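Local coordinates for protein 4'-phospho-dehydrooxetanocin synthase (Bacillus megaterium, PDB 5UL3) that catalyses the oxidative ring contraction of dAMP to an oxetane aldehyde in oxetanocin A biosynthesis, using cobalamin, a [4Fe-4S] cluster and S-adenosylmethionine, at residues L305-R317 with R328-L342. Sequence-based numbering, arbitrary orientation. Where two conformers were deposited one is given.
Sequences LTLETSRGCDYSR and RSWRPLSVEQTLKQL. With SF4 (iron/sulfur cluster), chain B; EDO (1,2-ethanediol), chain S.
R311 and R331 form the hydrogen-bonded pair of a short antiparallel strand pairing whose non-hydrogen-bonded pair is S310 with P332, at the edge of the partial TIM-barrel sheet of the radical SAM domain, where strand 305-311 runs on into the cluster-binding loop. R331 N donates to R311 O at 2.8 Å and R311 N to R331 O at 3.0 Å; L333 N extends the pairing to T309 O (2.9 Å). The R331 chain, bent at chi2 (93°) and chi3 (73°), folds back so that its guanidinium lays one face over R311 CB, 3.4 Å above the plane, while NH2 donates in plane to S329 O. The two like charges are bridged by E240, which forms salt bridges with both; R311 also forms salt bridges with E242 and, through NE, with E308, whose other carboxylate oxygen is hydrogen-bonded to cobalamin. Beyond the bridge, the W330 ring has G312 O at its edge and P332 CB over one face, and NE1 is hydrogen-bonded to E364 O. A water links D314 O and R328 O, and C313 SG binds iron FE4 of the cluster at 2.3 Å. At the other end, L307 CD2 meets L342 CD2 at 3.7 Å, and the T309 and T338 methyls touch. Helix 335-342 runs back antiparallel to strand 305-307 (165°, axes 10.3 Å apart), as the helix of a beta-alpha-beta crossover leading to strand 357-360, with L342 reaching that strand, T338 helix 374-386 and L333 helix 283-286.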
ATOM      1  N   LEU A 305      10.535  -2.163  -4.768  1.00 24.61           N
ATOM      2  CA  LEU A 305      10.312  -3.416  -4.045  1.00 22.03           C
ATOM      3  C   LEU A 305       9.318  -3.216  -2.901  1.00 25.97           C
ATOM      4  O   LEU A 305       9.314  -2.180  -2.238  1.00 24.28           O
ATOM      5  CB  LEU A 305      11.624  -3.929  -3.462  1.00 22.30           C
ATOM      6  CG  LEU A 305      12.756  -4.005  -4.481  1.00 29.51           C
ATOM      7  CD1 LEU A 305      14.073  -4.075  -3.751  1.00 29.44           C
ATOM      8  CD2 LEU A 305      12.534  -5.231  -5.339  1.00 32.93           C
ATOM      9  N   THR A 306       8.485  -4.235  -2.679  0.50 21.12           N
ATOM     10  CA  THR A 306       7.477  -4.234  -1.627  0.50 22.62           C
ATOM     11  C   THR A 306       7.504  -5.584  -0.927  0.50 20.07           C
ATOM     12  O   THR A 306       8.048  -6.562  -1.443  0.50 20.18           O
ATOM     13  CB  THR A 306       6.077  -3.987  -2.194  0.50 23.80           C
ATOM     14  OG1 THR A 306       5.766  -5.028  -3.128  0.50 22.49           O
ATOM     15  CG2 THR A 306       5.996  -2.627  -2.898  0.50 17.74           C
ATOM     16  N   LEU A 307       6.905  -5.629   0.264  1.00 21.50           N
ATOM     17  CA  LEU A 307       6.677  -6.878   0.980  1.00 18.99           C
ATOM     18  C   LEU A 307       5.605  -6.583   2.018  1.00 21.60           C
ATOM     19  O   LEU A 307       5.536  -5.468   2.532  1.00 21.19           O
ATOM     20  CB  LEU A 307       7.932  -7.389   1.685  1.00 22.50           C
ATOM     21  CG  LEU A 307       7.784  -8.772   2.336  1.00 26.25           C
ATOM     22  CD1 LEU A 307       7.369  -9.808   1.284  1.00 27.10           C
ATOM     23  CD2 LEU A 307       9.094  -9.186   3.008  1.00 27.60           C
ATOM     24  N   GLU A 308       4.772  -7.576   2.311  1.00 20.66           N
ATOM     25  CA  GLU A 308       3.798  -7.473   3.396  1.00 24.30           C
ATOM     26  C   GLU A 308       4.217  -8.472   4.465  1.00 23.10           C
ATOM     27  O   GLU A 308       4.228  -9.682   4.206  1.00 22.84           O
ATOM     28  CB  GLU A 308       2.378  -7.748   2.890  1.00 24.80           C
ATOM     29  CG  GLU A 308       1.268  -7.315   3.903  1.00 24.44           C
ATOM     30  CD  GLU A 308      -0.163  -7.605   3.430  1.00 25.94           C
ATOM     31  OE1 GLU A 308      -0.368  -8.606   2.710  1.00 22.75           O
ATOM     32  OE2 GLU A 308      -1.097  -6.838   3.802  1.00 23.74           O
ATOM     33  N   THR A 309       4.600  -7.987   5.656  1.00 19.21           N
ATOM     34  CA  THR A 309       5.110  -8.913   6.673  1.00 19.98           C
ATOM     35  C   THR A 309       4.048  -9.281   7.703  1.00 22.53           C
ATOM     36  O   THR A 309       4.340 -10.038   8.638  1.00 22.20           O
ATOM     37  CB  THR A 309       6.355  -8.352   7.401  1.00 19.80           C
ATOM     38  OG1 THR A 309       6.006  -7.190   8.179  1.00 24.79           O
ATOM     39  CG2 THR A 309       7.478  -7.984   6.389  1.00 20.56           C
ATOM     40  N   SER A 310       2.837  -8.759   7.546  1.00 22.83           N
ATOM     41  CA  SER A 310       1.693  -9.066   8.398  1.00 24.01           C
ATOM     42  C   SER A 310       0.442  -8.600   7.677  1.00 22.53           C
ATOM     43  O   SER A 310       0.501  -7.736   6.799  1.00 23.34           O
ATOM     44  CB  SER A 310       1.802  -8.386   9.770  1.00 19.64           C
ATOM     45  OG  SER A 310       1.694  -6.981   9.652  1.00 20.96           O
ATOM     46  N   ARG A 311      -0.699  -9.171   8.064  1.00 21.18           N
ATOM     47  CA  ARG A 311      -1.984  -8.799   7.496  1.00 19.62           C
ATOM     48  C   ARG A 311      -2.930  -8.417   8.621  1.00 22.09           C
ATOM     49  O   ARG A 311      -2.891  -9.019   9.694  1.00 24.31           O
ATOM     50  CB  ARG A 311      -2.587  -9.941   6.687  1.00 21.59           C
ATOM     51  CG  ARG A 311      -1.758 -10.242   5.426  1.00 21.83           C
ATOM     52  CD  ARG A 311      -2.440 -11.270   4.551  1.00 22.27           C
ATOM     53  NE  ARG A 311      -1.780 -11.367   3.234  1.00 22.29           N
ATOM     54  CZ  ARG A 311      -2.080 -12.307   2.333  1.00 24.92           C
ATOM     55  NH1 ARG A 311      -3.017 -13.213   2.604  1.00 21.03           N
ATOM     56  NH2 ARG A 311      -1.433 -12.351   1.170  1.00 21.93           N
ATOM     57  N   GLY A 312      -3.768  -7.420   8.348  1.00 23.41           N
ATOM     58  CA  GLY A 312      -4.785  -6.967   9.279  1.00 22.12           C
ATOM     59  C   GLY A 312      -4.297  -5.908  10.250  1.00 25.69           C
ATOM     60  O   GLY A 312      -3.136  -5.479  10.258  1.00 23.69           O
ATOM     61  N   CYS A 313      -5.231  -5.490  11.104  1.00 23.30           N
ATOM     62  CA  CYS A 313      -4.988  -4.485  12.126  1.00 22.69           C
ATOM     63  C   CYS A 313      -5.642  -4.989  13.403  1.00 22.21           C
ATOM     64  O   CYS A 313      -6.841  -5.257  13.402  1.00 24.54           O
ATOM     65  CB  CYS A 313      -5.587  -3.141  11.729  1.00 23.66           C
ATOM     66  SG  CYS A 313      -5.323  -1.845  13.001  1.00 25.93           S
ATOM     67  N   ASP A 314      -4.862  -5.128  14.472  0.50 24.47           N
ATOM     68  CA  ASP A 314      -5.449  -5.614  15.717  0.50 26.27           C
ATOM     69  C   ASP A 314      -6.299  -4.549  16.396  0.50 28.14           C
ATOM     70  O   ASP A 314      -7.152  -4.894  17.222  0.50 26.88           O
ATOM     71  CB  ASP A 314      -4.362  -6.122  16.667  0.50 30.92           C
ATOM     72  CG  ASP A 314      -3.209  -5.159  16.814  0.50 32.31           C
ATOM     73  OD1 ASP A 314      -3.430  -3.990  17.190  0.50 36.84           O
ATOM     74  OD2 ASP A 314      -2.063  -5.591  16.574  0.50 43.10           O
ATOM     75  N   TYR A 315      -6.103  -3.272  16.045  1.00 24.28           N
ATOM     76  CA  TYR A 315      -6.923  -2.199  16.611  1.00 22.67           C
ATOM     77  C   TYR A 315      -8.281  -2.126  15.919  1.00 31.25           C
ATOM     78  O   TYR A 315      -9.322  -2.355  16.544  1.00 27.26           O
ATOM     79  CB  TYR A 315      -6.189  -0.861  16.505  1.00 22.00           C
ATOM     80  CG  TYR A 315      -6.929   0.285  17.141  1.00 24.80           C
ATOM     81  CD1 TYR A 315      -7.174   0.302  18.517  1.00 28.16           C
ATOM     82  CD2 TYR A 315      -7.358   1.367  16.379  1.00 27.58           C
ATOM     83  CE1 TYR A 315      -7.845   1.378  19.111  1.00 28.03           C
ATOM     84  CE2 TYR A 315      -8.040   2.450  16.984  1.00 23.45           C
ATOM     85  CZ  TYR A 315      -8.274   2.432  18.336  1.00 28.26           C
ATOM     86  OH  TYR A 315      -8.951   3.510  18.896  1.00 29.54           O
ATOM     87  N   SER A 316      -8.282  -1.770  14.627  1.00 26.22           N
ATOM     88  CA  SER A 316      -9.442  -1.894  13.742  1.00 24.96           C
ATOM     89  C   SER A 316     -10.623  -1.024  14.170  1.00 28.01           C
ATOM     90  O   SER A 316     -11.753  -1.269  13.748  1.00 28.23           O
ATOM     91  CB  SER A 316      -9.882  -3.362  13.616  1.00 28.27           C
ATOM     92  OG  SER A 316      -9.107  -4.078  12.666  1.00 27.19           O
ATOM     93  N   ARG A 317     -10.389   0.021  14.967  1.00 28.16           N
ATOM     94  CA  ARG A 317     -11.470   0.826  15.518  1.00 26.69           C
ATOM     95  C   ARG A 317     -11.571   2.228  14.952  1.00 31.39           C
ATOM     96  O   ARG A 317     -12.494   2.965  15.337  1.00 28.30           O
ATOM     97  CB  ARG A 317     -11.322   0.921  17.032  1.00 28.73           C
ATOM     98  CG  ARG A 317     -11.642  -0.367  17.716  1.00 28.47           C
ATOM     99  CD  ARG A 317     -11.355  -0.190  19.188  1.00 33.78           C
ATOM    100  NE  ARG A 317     -11.821  -1.287  20.023  1.00 28.68           N
ATOM    101  CZ  ARG A 317     -11.199  -2.454  20.164  1.00 37.75           C
ATOM    102  NH1 ARG A 317     -10.090  -2.743  19.477  1.00 36.09           N
ATOM    103  NH2 ARG A 317     -11.704  -3.352  20.989  1.00 37.05           N
ATOM    104  N   ARG A 328     -10.095  -7.945  11.038  1.00 24.45           N
ATOM    105  CA  ARG A 328      -9.988  -7.292  12.338  1.00 26.83           C
ATOM    106  C   ARG A 328      -9.018  -7.979  13.277  1.00 24.67           C
ATOM    107  O   ARG A 328      -9.036  -7.697  14.483  1.00 25.28           O
ATOM    108  CB  ARG A 328     -11.373  -7.214  12.994  1.00 27.07           C
ATOM    109  CG  ARG A 328     -12.423  -6.611  12.087  1.00 33.52           C
ATOM    110  CD  ARG A 328     -13.742  -7.394  12.116  1.00 28.08           C
ATOM    111  NE  ARG A 328     -14.689  -6.761  11.206  1.00 36.01           N
ATOM    112  CZ  ARG A 328     -14.953  -7.198   9.979  1.00 34.83           C
ATOM    113  NH1 ARG A 328     -15.827  -6.550   9.225  1.00 37.21           N
ATOM    114  NH2 ARG A 328     -14.349  -8.288   9.516  1.00 37.00           N
ATOM    115  N   SER A 329      -8.193  -8.891  12.772  1.00 22.04           N
ATOM    116  CA  SER A 329      -7.168  -9.551  13.556  1.00 24.88           C
ATOM    117  C   SER A 329      -5.846  -9.408  12.818  1.00 26.93           C
ATOM    118  O   SER A 329      -5.823  -9.192  11.607  1.00 23.92           O
ATOM    119  CB  SER A 329      -7.479 -11.037  13.765  1.00 32.29           C
ATOM    120  OG  SER A 329      -7.596 -11.686  12.509  1.00 36.70           O
ATOM    121  N   TRP A 330      -4.751  -9.543  13.552  1.00 23.03           N
ATOM    122  CA  TRP A 330      -3.414  -9.302  13.014  1.00 28.83           C
ATOM    123  C   TRP A 330      -2.695 -10.639  12.858  1.00 24.72           C
ATOM    124  O   TRP A 330      -2.584 -11.400  13.818  1.00 25.88           O
ATOM    125  CB  TRP A 330      -2.649  -8.349  13.929  1.00 26.58           C
ATOM    126  CG  TRP A 330      -1.299  -7.912  13.431  1.00 23.72           C
ATOM    127  CD1 TRP A 330      -1.046  -7.019  12.430  1.00 25.73           C
ATOM    128  CD2 TRP A 330      -0.025  -8.297  13.965  1.00 24.02           C
ATOM    129  NE1 TRP A 330       0.308  -6.837  12.297  1.00 23.60           N
ATOM    130  CE2 TRP A 330       0.961  -7.624  13.210  1.00 24.33           C
ATOM    131  CE3 TRP A 330       0.378  -9.161  14.993  1.00 23.83           C
ATOM    132  CZ2 TRP A 330       2.319  -7.766  13.465  1.00 21.34           C
ATOM    133  CZ3 TRP A 330       1.726  -9.304  15.245  1.00 30.93           C
ATOM    134  CH2 TRP A 330       2.685  -8.620  14.474  1.00 28.41           C
ATOM    135  N   ARG A 331      -2.221 -10.924  11.642  1.00 22.46           N
ATOM    136  CA  ARG A 331      -1.605 -12.206  11.288  1.00 23.29           C
ATOM    137  C   ARG A 331      -0.173 -11.957  10.813  1.00 21.50           C
ATOM    138  O   ARG A 331       0.036 -11.560   9.653  1.00 23.22           O
ATOM    139  CB  ARG A 331      -2.411 -12.906  10.192  1.00 22.62           C
ATOM    140  CG  ARG A 331      -3.884 -13.171  10.551  1.00 24.57           C
ATOM    141  CD  ARG A 331      -4.816 -12.047  10.082  1.00 24.65           C
ATOM    142  NE  ARG A 331      -5.017 -12.064   8.628  1.00 28.98           N
ATOM    143  CZ  ARG A 331      -5.632 -11.098   7.955  1.00 26.60           C
ATOM    144  NH1 ARG A 331      -5.798 -11.198   6.638  1.00 24.94           N
ATOM    145  NH2 ARG A 331      -6.099 -10.029   8.605  1.00 27.98           N
ATOM    146  N   PRO A 332       0.830 -12.142  11.658  1.00 23.81           N
ATOM    147  CA  PRO A 332       2.215 -11.859  11.255  1.00 23.93           C
ATOM    148  C   PRO A 332       2.897 -13.023  10.562  1.00 23.42           C
ATOM    149  O   PRO A 332       2.635 -14.197  10.839  1.00 24.39           O
ATOM    150  CB  PRO A 332       2.906 -11.575  12.596  1.00 28.02           C
ATOM    151  CG  PRO A 332       2.145 -12.488  13.561  1.00 25.13           C
ATOM    152  CD  PRO A 332       0.710 -12.377  13.108  1.00 25.83           C
ATOM    153  N   LEU A 333       3.786 -12.671   9.629  1.00 23.28           N
ATOM    154  CA  LEU A 333       4.808 -13.609   9.188  1.00 26.18           C
ATOM    155  C   LEU A 333       5.752 -13.936  10.337  1.00 26.26           C
ATOM    156  O   LEU A 333       6.068 -13.081  11.164  1.00 27.86           O
ATOM    157  CB  LEU A 333       5.633 -13.003   8.035  1.00 27.71           C
ATOM    158  CG  LEU A 333       5.251 -13.115   6.577  1.00 35.01           C
ATOM    159  CD1 LEU A 333       6.390 -12.569   5.699  1.00 23.34           C
ATOM    160  CD2 LEU A 333       4.923 -14.550   6.222  1.00 27.40           C
ATOM    161  N   SER A 334       6.257 -15.176  10.365  1.00 25.75           N
ATOM    162  CA  SER A 334       7.302 -15.488  11.328  1.00 30.36           C
ATOM    163  C   SER A 334       8.560 -14.665  11.048  1.00 24.91           C
ATOM    164  O   SER A 334       8.775 -14.167   9.938  1.00 26.62           O
ATOM    165  CB  SER A 334       7.663 -16.978  11.302  1.00 32.43           C
ATOM    166  OG  SER A 334       8.393 -17.313  10.129  1.00 35.45           O
ATOM    167  N   VAL A 335       9.388 -14.523  12.086  1.00 27.83           N
ATOM    168  CA  VAL A 335      10.660 -13.822  11.935  1.00 27.41           C
ATOM    169  C   VAL A 335      11.488 -14.494  10.857  1.00 34.03           C
ATOM    170  O   VAL A 335      12.090 -13.831  10.006  1.00 28.33           O
ATOM    171  CB  VAL A 335      11.415 -13.787  13.276  1.00 34.00           C
ATOM    172  CG1 VAL A 335      12.872 -13.328  13.073  1.00 32.07           C
ATOM    173  CG2 VAL A 335      10.689 -12.900  14.292  1.00 32.73           C
ATOM    174  N   GLU A 336      11.628 -15.818  10.945  0.50 31.96           N
ATOM    175  CA  GLU A 336      12.459 -16.540   9.986  0.50 31.19           C
ATOM    176  C   GLU A 336      11.976 -16.289   8.571  0.50 29.47           C
ATOM    177  O   GLU A 336      12.769 -15.995   7.671  0.50 29.08           O
ATOM    178  CB  GLU A 336      12.444 -18.037  10.304  0.50 33.26           C
ATOM    179  CG  GLU A 336      13.225 -18.902   9.330  0.50 31.74           C
ATOM    180  CD  GLU A 336      13.141 -20.382   9.684  0.50 40.87           C
ATOM    181  OE1 GLU A 336      12.377 -21.120   9.024  0.50 39.33           O
ATOM    182  OE2 GLU A 336      13.824 -20.798  10.641  0.50 42.34           O
ATOM    183  N   GLN A 337      10.663 -16.365   8.367  0.50 27.13           N
ATOM    184  CA  GLN A 337      10.100 -16.187   7.038  0.50 24.93           C
ATOM    185  C   GLN A 337      10.248 -14.750   6.549  0.50 23.62           C
ATOM    186  O   GLN A 337      10.583 -14.516   5.381  0.50 24.77           O
ATOM    187  CB  GLN A 337       8.631 -16.600   7.060  0.50 28.93           C
ATOM    188  CG  GLN A 337       7.973 -16.540   5.732  0.50 22.09           C
ATOM    189  CD  GLN A 337       8.534 -17.564   4.754  0.50 27.58           C
ATOM    190  OE1 GLN A 337       8.355 -17.432   3.546  0.50 28.76           O
ATOM    191  NE2 GLN A 337       9.198 -18.596   5.274  0.50 27.04           N
ATOM    192  N   THR A 338       9.954 -13.779   7.417  1.00 23.43           N
ATOM    193  CA  THR A 338      10.190 -12.366   7.104  1.00 21.16           C
ATOM    194  C   THR A 338      11.618 -12.162   6.582  1.00 20.99           C
ATOM    195  O   THR A 338      11.834 -11.507   5.557  1.00 22.41           O
ATOM    196  CB  THR A 338       9.929 -11.498   8.343  1.00 23.62           C
ATOM    197  OG1 THR A 338       8.558 -11.634   8.740  1.00 23.96           O
ATOM    198  CG2 THR A 338      10.185 -10.002   8.038  1.00 24.58           C
ATOM    199  N   LEU A 339      12.602 -12.741   7.269  1.00 23.86           N
ATOM    200  CA  LEU A 339      13.992 -12.528   6.866  1.00 26.25           C
ATOM    201  C   LEU A 339      14.304 -13.242   5.559  1.00 27.89           C
ATOM    202  O   LEU A 339      15.063 -12.722   4.724  1.00 25.22           O
ATOM    203  CB  LEU A 339      14.929 -12.985   7.988  1.00 25.59           C
ATOM    204  CG  LEU A 339      14.878 -12.099   9.244  1.00 22.34           C
ATOM    205  CD1 LEU A 339      15.659 -12.693  10.421  1.00 31.56           C
ATOM    206  CD2 LEU A 339      15.359 -10.678   8.921  1.00 23.35           C
ATOM    207  N   LYS A 340      13.722 -14.431   5.356  1.00 24.92           N
ATOM    208  CA  LYS A 340      13.909 -15.141   4.094  1.00 27.73           C
ATOM    209  C   LYS A 340      13.303 -14.362   2.933  1.00 25.81           C
ATOM    210  O   LYS A 340      13.938 -14.186   1.883  1.00 23.36           O
ATOM    211  CB  LYS A 340      13.280 -16.536   4.160  1.00 25.71           C
ATOM    212  CG  LYS A 340      13.136 -17.149   2.750  1.00 27.56           C
ATOM    213  CD  LYS A 340      12.244 -18.372   2.741  1.00 33.40           C
ATOM    214  CE  LYS A 340      12.223 -19.061   1.381  1.00 28.69           C
ATOM    215  NZ  LYS A 340      11.639 -18.222   0.280  1.00 24.66           N
ATOM    216  N   GLN A 341      12.062 -13.893   3.096  1.00 24.32           N
ATOM    217  CA  GLN A 341      11.412 -13.185   2.001  1.00 23.77           C
ATOM    218  C   GLN A 341      12.127 -11.872   1.701  1.00 21.57           C
ATOM    219  O   GLN A 341      12.259 -11.481   0.536  1.00 24.65           O
ATOM    220  CB  GLN A 341       9.930 -12.943   2.332  1.00 22.20           C
ATOM    221  CG  GLN A 341       9.151 -14.282   2.386  1.00 21.57           C
ATOM    222  CD  GLN A 341       7.647 -14.106   2.386  1.00 23.41           C
ATOM    223  OE1 GLN A 341       7.119 -13.106   1.893  1.00 23.03           O
ATOM    224  NE2 GLN A 341       6.943 -15.095   2.931  1.00 22.95           N
ATOM    225  N   LEU A 342      12.590 -11.173   2.739  1.00 23.00           N
ATOM    226  CA  LEU A 342      13.364  -9.953   2.500  1.00 24.76           C
ATOM    227  C   LEU A 342      14.642 -10.272   1.732  1.00 25.45           C
ATOM    228  O   LEU A 342      15.002  -9.565   0.775  1.00 24.86           O
ATOM    229  CB  LEU A 342      13.682  -9.263   3.832  1.00 25.74           C
ATOM    230  CG  LEU A 342      12.508  -8.517   4.509  1.00 24.58           C
ATOM    231  CD1 LEU A 342      12.882  -8.204   5.951  1.00 25.05           C
ATOM    232  CD2 LEU A 342      12.118  -7.231   3.739  1.00 27.01           C
TER
HETATM  233 FE1  SF4 B 801      -6.935   2.662  12.315  1.00 25.09          FE
HETATM  234 FE2  SF4 B 801      -4.667   2.312  10.864  1.00 28.02          FE
HETATM  235 FE3  SF4 B 801      -7.146   1.452   9.915  1.00 24.45          FE
HETATM  236 FE4  SF4 B 801      -5.951   0.125  11.984  1.00 25.09          FE
HETATM  237  S1  SF4 B 801      -5.167   0.292   9.821  1.00 26.02           S
HETATM  238  S2  SF4 B 801      -8.158   0.754  11.869  1.00 24.20           S
HETATM  239  S3  SF4 B 801      -4.982   1.886  13.103  1.00 29.79           S
HETATM  240  S4  SF4 B 801      -6.461   3.621  10.312  1.00 27.30           S
HETATM  241  C1  EDO S 818     -12.143 -10.419  10.645  1.00 26.59           C
HETATM  242  O1  EDO S 818     -13.565 -10.263  10.674  1.00 56.65           O
HETATM  243  C2  EDO S 818     -11.593 -10.823  11.982  1.00 28.50           C
HETATM  244  O2  EDO S 818     -10.324 -11.443  11.803  1.00 42.50           O
HETATM  245  O   HOH W   1      -9.892  -5.878  16.294  1.00 27.02           O